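PDB 6FRL: tryptophan halogenase superfamily from Brevundimonas sp. BAL3, which is a flavin-dependent halogenase that prefers bromination over chlorination and probably acts on aromatic substrates. Local coordinates for residues D8-G20 / K366-I378. Numbering follows the deposited sequence.
Sequences DPRIRSVVIVGGG and KALFPDRRFAQPI
Ile11 is the bump here, and the hollow it fills is made by the loop 369-374. Pro370 O is the nearest wall, 3.2 Å from Ile11 CG1. With CG1 beside the backbone N (chi1 -59°), that carbon also comes 3.8 Å from CE2 of Phe369; the bend at chi2 (-70°) then turns CD1 to within 3.9 Å of Phe374 CZ, where it also meets Asp371 C and the CG methylene of Arg372. Val14 CG2 touches the Phe369 ring at its edge, and Leu219 packs on Ile11 and both phenylalanines. A water ties the rim of this pocket together, accepting from Ile11 N and donating to Pro370 O.

Further out, Arg372 N gives Pro9 O a 3.0 Å hydrogen bond from above the carbonyl plane. The Arg372 chain runs past the Pro9 and Arg10 carbonyls and bends, laying its guanidinium flat on that of Arg12, centres 3.5 Å apart and planes at 6°. Asp218, salt-bridged to Arg12 NE and touching Arg372, probably eases the like charges. With an alanine at position 372, the Arg12 guanidinium is likely to lose its stacking partner and Ile11 CD1 one of its neighbours. Pro9 fits against Asp371 and the edge of the Arg373 guanidinium, salt-bridged to Asp371.

The loop thus packs against the lead-in to the first strand of a Rossmann-type fold, consistent with the FAD-binding part of flavin-dependent halogenases.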
# COMPACT_ATOMS: atom_id res chain seq x y z
N ASP B 8 8.27 -36.12 -2.16
CA ASP B 8 7.46 -34.91 -1.72
C ASP B 8 8.30 -33.89 -0.92
O ASP B 8 8.70 -34.15 0.24
CB ASP B 8 6.25 -35.34 -0.89
CG ASP B 8 5.07 -34.38 -1.02
OD1 ASP B 8 5.24 -33.18 -1.32
OD2 ASP B 8 3.93 -34.84 -0.83
N PRO B 9 8.56 -32.71 -1.52
CA PRO B 9 9.43 -31.75 -0.81
C PRO B 9 8.79 -31.08 0.44
O PRO B 9 9.49 -30.51 1.23
CB PRO B 9 9.79 -30.74 -1.90
CG PRO B 9 8.79 -30.92 -2.98
CD PRO B 9 7.92 -32.09 -2.70
N ARG B 10 7.46 -31.13 0.58
CA ARG B 10 6.70 -30.89 1.81
C ARG B 10 7.49 -30.86 3.15
O ARG B 10 8.18 -31.82 3.50
CB ARG B 10 5.61 -32.00 1.91
CG ARG B 10 4.38 -31.65 2.72
CD ARG B 10 3.43 -32.86 2.90
NE ARG B 10 2.72 -33.27 1.69
CZ ARG B 10 1.77 -32.56 1.06
NH1 ARG B 10 1.40 -31.36 1.50
NH2 ARG B 10 1.19 -33.05 -0.04
N ILE B 11 7.36 -29.75 3.89
CA ILE B 11 7.82 -29.70 5.31
C ILE B 11 6.98 -30.70 6.14
O ILE B 11 5.74 -30.67 6.12
CB ILE B 11 7.68 -28.27 5.95
CG1 ILE B 11 8.48 -27.20 5.18
CG2 ILE B 11 8.11 -28.26 7.41
CD1 ILE B 11 9.98 -27.31 5.31
N ARG B 12 7.66 -31.59 6.86
CA ARG B 12 6.99 -32.61 7.69
C ARG B 12 6.93 -32.28 9.18
O ARG B 12 6.18 -32.90 9.91
CB ARG B 12 7.71 -33.97 7.51
CG ARG B 12 7.81 -34.44 6.05
CD ARG B 12 8.93 -35.42 5.86
NE ARG B 12 10.25 -34.84 6.12
CZ ARG B 12 11.41 -35.50 6.06
NH1 ARG B 12 11.44 -36.80 5.70
NH2 ARG B 12 12.55 -34.88 6.33
N SER B 13 7.74 -31.34 9.63
CA SER B 13 7.88 -31.09 11.04
C SER B 13 8.42 -29.67 11.30
O SER B 13 9.19 -29.13 10.48
CB SER B 13 8.82 -32.11 11.66
OG SER B 13 10.11 -32.10 11.03
N VAL B 14 7.99 -29.09 12.43
CA VAL B 14 8.38 -27.75 12.82
C VAL B 14 8.77 -27.78 14.29
O VAL B 14 7.99 -28.28 15.14
CB VAL B 14 7.26 -26.72 12.62
CG1 VAL B 14 7.71 -25.32 13.10
CG2 VAL B 14 6.81 -26.69 11.16
N VAL B 15 9.94 -27.23 14.59
CA VAL B 15 10.43 -27.22 15.95
C VAL B 15 10.61 -25.77 16.38
O VAL B 15 11.39 -25.04 15.78
CB VAL B 15 11.79 -27.97 16.09
CG1 VAL B 15 12.29 -27.94 17.54
CG2 VAL B 15 11.65 -29.41 15.59
N ILE B 16 9.93 -25.39 17.44
CA ILE B 16 9.92 -24.03 17.90
C ILE B 16 10.80 -24.03 19.12
O ILE B 16 10.48 -24.70 20.11
CB ILE B 16 8.47 -23.57 18.24
CG1 ILE B 16 7.61 -23.57 16.98
CG2 ILE B 16 8.46 -22.19 18.86
CD1 ILE B 16 6.14 -23.44 17.24
N VAL B 17 11.87 -23.23 19.08
CA VAL B 17 12.86 -23.22 20.14
C VAL B 17 12.60 -22.06 21.07
O VAL B 17 13.03 -20.96 20.81
CB VAL B 17 14.27 -23.14 19.55
CG1 VAL B 17 15.33 -23.11 20.64
CG2 VAL B 17 14.48 -24.25 18.53
N GLY B 18 11.93 -22.34 22.19
CA GLY B 18 11.56 -21.36 23.21
C GLY B 18 10.03 -21.20 23.26
O GLY B 18 9.36 -21.29 22.23
N GLY B 19 9.49 -21.02 24.46
CA GLY B 19 8.09 -20.69 24.67
C GLY B 19 7.93 -19.20 24.84
O GLY B 19 8.40 -18.43 24.00
N GLY B 20 7.29 -18.79 25.93
CA GLY B 20 6.83 -17.40 26.11
C GLY B 20 5.80 -16.98 25.07
O GLY B 20 5.09 -17.82 24.51
N LYS B 366 3.59 -17.67 7.36
CA LYS B 366 2.47 -18.33 6.66
C LYS B 366 2.35 -17.93 5.18
O LYS B 366 2.24 -18.80 4.31
CB LYS B 366 1.15 -18.08 7.40
CG LYS B 366 1.10 -18.74 8.78
CD LYS B 366 -0.30 -18.75 9.39
CE LYS B 366 -0.73 -17.37 9.86
NZ LYS B 366 -2.16 -17.40 10.24
N ALA B 367 2.41 -16.64 4.88
CA ALA B 367 2.31 -16.18 3.47
C ALA B 367 3.47 -16.69 2.56
O ALA B 367 3.29 -16.88 1.35
CB ALA B 367 2.21 -14.64 3.42
N LEU B 368 4.64 -16.90 3.16
CA LEU B 368 5.83 -17.37 2.45
C LEU B 368 6.29 -18.74 2.95
O LEU B 368 7.46 -19.08 2.77
CB LEU B 368 6.98 -16.35 2.57
CG LEU B 368 6.71 -14.93 2.04
CD1 LEU B 368 7.76 -13.94 2.50
CD2 LEU B 368 6.62 -14.92 0.52
N PHE B 369 5.39 -19.53 3.55
CA PHE B 369 5.78 -20.87 4.09
C PHE B 369 6.54 -21.69 3.06
O PHE B 369 6.10 -21.81 1.92
CB PHE B 369 4.60 -21.69 4.64
CG PHE B 369 5.01 -22.71 5.69
CD1 PHE B 369 5.17 -22.33 7.00
CD2 PHE B 369 5.22 -24.04 5.35
CE1 PHE B 369 5.54 -23.25 7.97
CE2 PHE B 369 5.60 -24.97 6.30
CZ PHE B 369 5.77 -24.58 7.61
N PRO B 370 7.69 -22.22 3.45
CA PRO B 370 8.54 -22.88 2.48
C PRO B 370 8.27 -24.38 2.33
O PRO B 370 7.48 -24.95 3.08
CB PRO B 370 9.93 -22.68 3.10
CG PRO B 370 9.67 -22.87 4.57
CD PRO B 370 8.29 -22.27 4.81
N ASP B 371 8.94 -24.99 1.35
CA ASP B 371 9.21 -26.42 1.33
C ASP B 371 10.71 -26.69 1.64
O ASP B 371 11.49 -25.77 1.98
CB ASP B 371 8.72 -27.06 0.02
CG ASP B 371 9.56 -26.71 -1.19
OD1 ASP B 371 10.74 -26.24 -1.08
OD2 ASP B 371 8.99 -26.88 -2.28
N ARG B 372 11.10 -27.97 1.55
CA ARG B 372 12.40 -28.43 2.02
C ARG B 372 13.57 -28.03 1.14
O ARG B 372 14.71 -28.20 1.57
CB ARG B 372 12.40 -29.93 2.24
CG ARG B 372 11.57 -30.33 3.46
CD ARG B 372 11.30 -31.82 3.48
NE ARG B 372 12.52 -32.57 3.40
CZ ARG B 372 12.60 -33.88 3.16
NH1 ARG B 372 11.51 -34.60 2.99
NH2 ARG B 372 13.78 -34.47 3.10
N ARG B 373 13.27 -27.52 -0.06
CA ARG B 373 14.27 -26.90 -0.93
C ARG B 373 14.69 -25.50 -0.47
O ARG B 373 15.74 -25.01 -0.91
CB ARG B 373 13.78 -26.80 -2.39
CG ARG B 373 13.42 -28.13 -3.03
CD ARG B 373 13.26 -28.00 -4.54
NE ARG B 373 12.37 -26.93 -4.99
CZ ARG B 373 11.03 -26.92 -4.87
NH1 ARG B 373 10.39 -27.91 -4.25
NH2 ARG B 373 10.33 -25.89 -5.34
N PHE B 374 13.86 -24.84 0.35
CA PHE B 374 14.17 -23.51 0.90
C PHE B 374 14.69 -22.54 -0.19
O PHE B 374 15.79 -21.96 -0.09
CB PHE B 374 15.13 -23.64 2.10
CG PHE B 374 14.45 -24.12 3.36
CD1 PHE B 374 14.33 -25.49 3.63
CD2 PHE B 374 13.88 -23.20 4.26
CE1 PHE B 374 13.68 -25.95 4.77
CE2 PHE B 374 13.23 -23.65 5.41
CZ PHE B 374 13.12 -25.03 5.66
N ALA B 375 13.86 -22.39 -1.22
CA ALA B 375 14.16 -21.54 -2.36
C ALA B 375 14.58 -20.13 -1.94
O ALA B 375 13.90 -19.46 -1.14
CB ALA B 375 12.96 -21.49 -3.27
N GLN B 376 15.71 -19.69 -2.47
CA GLN B 376 16.37 -18.45 -2.07
C GLN B 376 15.48 -17.21 -2.20
O GLN B 376 15.55 -16.35 -1.34
CB GLN B 376 17.72 -18.24 -2.83
CG GLN B 376 18.64 -17.14 -2.27
CD GLN B 376 18.99 -17.29 -0.80
OE1 GLN B 376 19.50 -18.29 -0.40
NE2 GLN B 376 18.71 -16.28 0.01
N PRO B 377 14.64 -17.14 -3.26
CA PRO B 377 13.75 -15.94 -3.37
C PRO B 377 12.74 -15.76 -2.20
O PRO B 377 12.39 -14.63 -1.83
CB PRO B 377 13.03 -16.17 -4.69
CG PRO B 377 13.94 -17.10 -5.48
CD PRO B 377 14.60 -17.98 -4.48
N ILE B 378 12.31 -16.86 -1.62
CA ILE B 378 11.44 -16.82 -0.46
C ILE B 378 12.16 -16.22 0.73
O ILE B 378 11.64 -15.34 1.41
CB ILE B 378 10.92 -18.24 -0.08
CG1 ILE B 378 10.05 -18.79 -1.22
CG2 ILE B 378 10.09 -18.17 1.20
CD1 ILE B 378 9.58 -20.21 -1.00
O HOH W 1 6.09 -27.54 2.81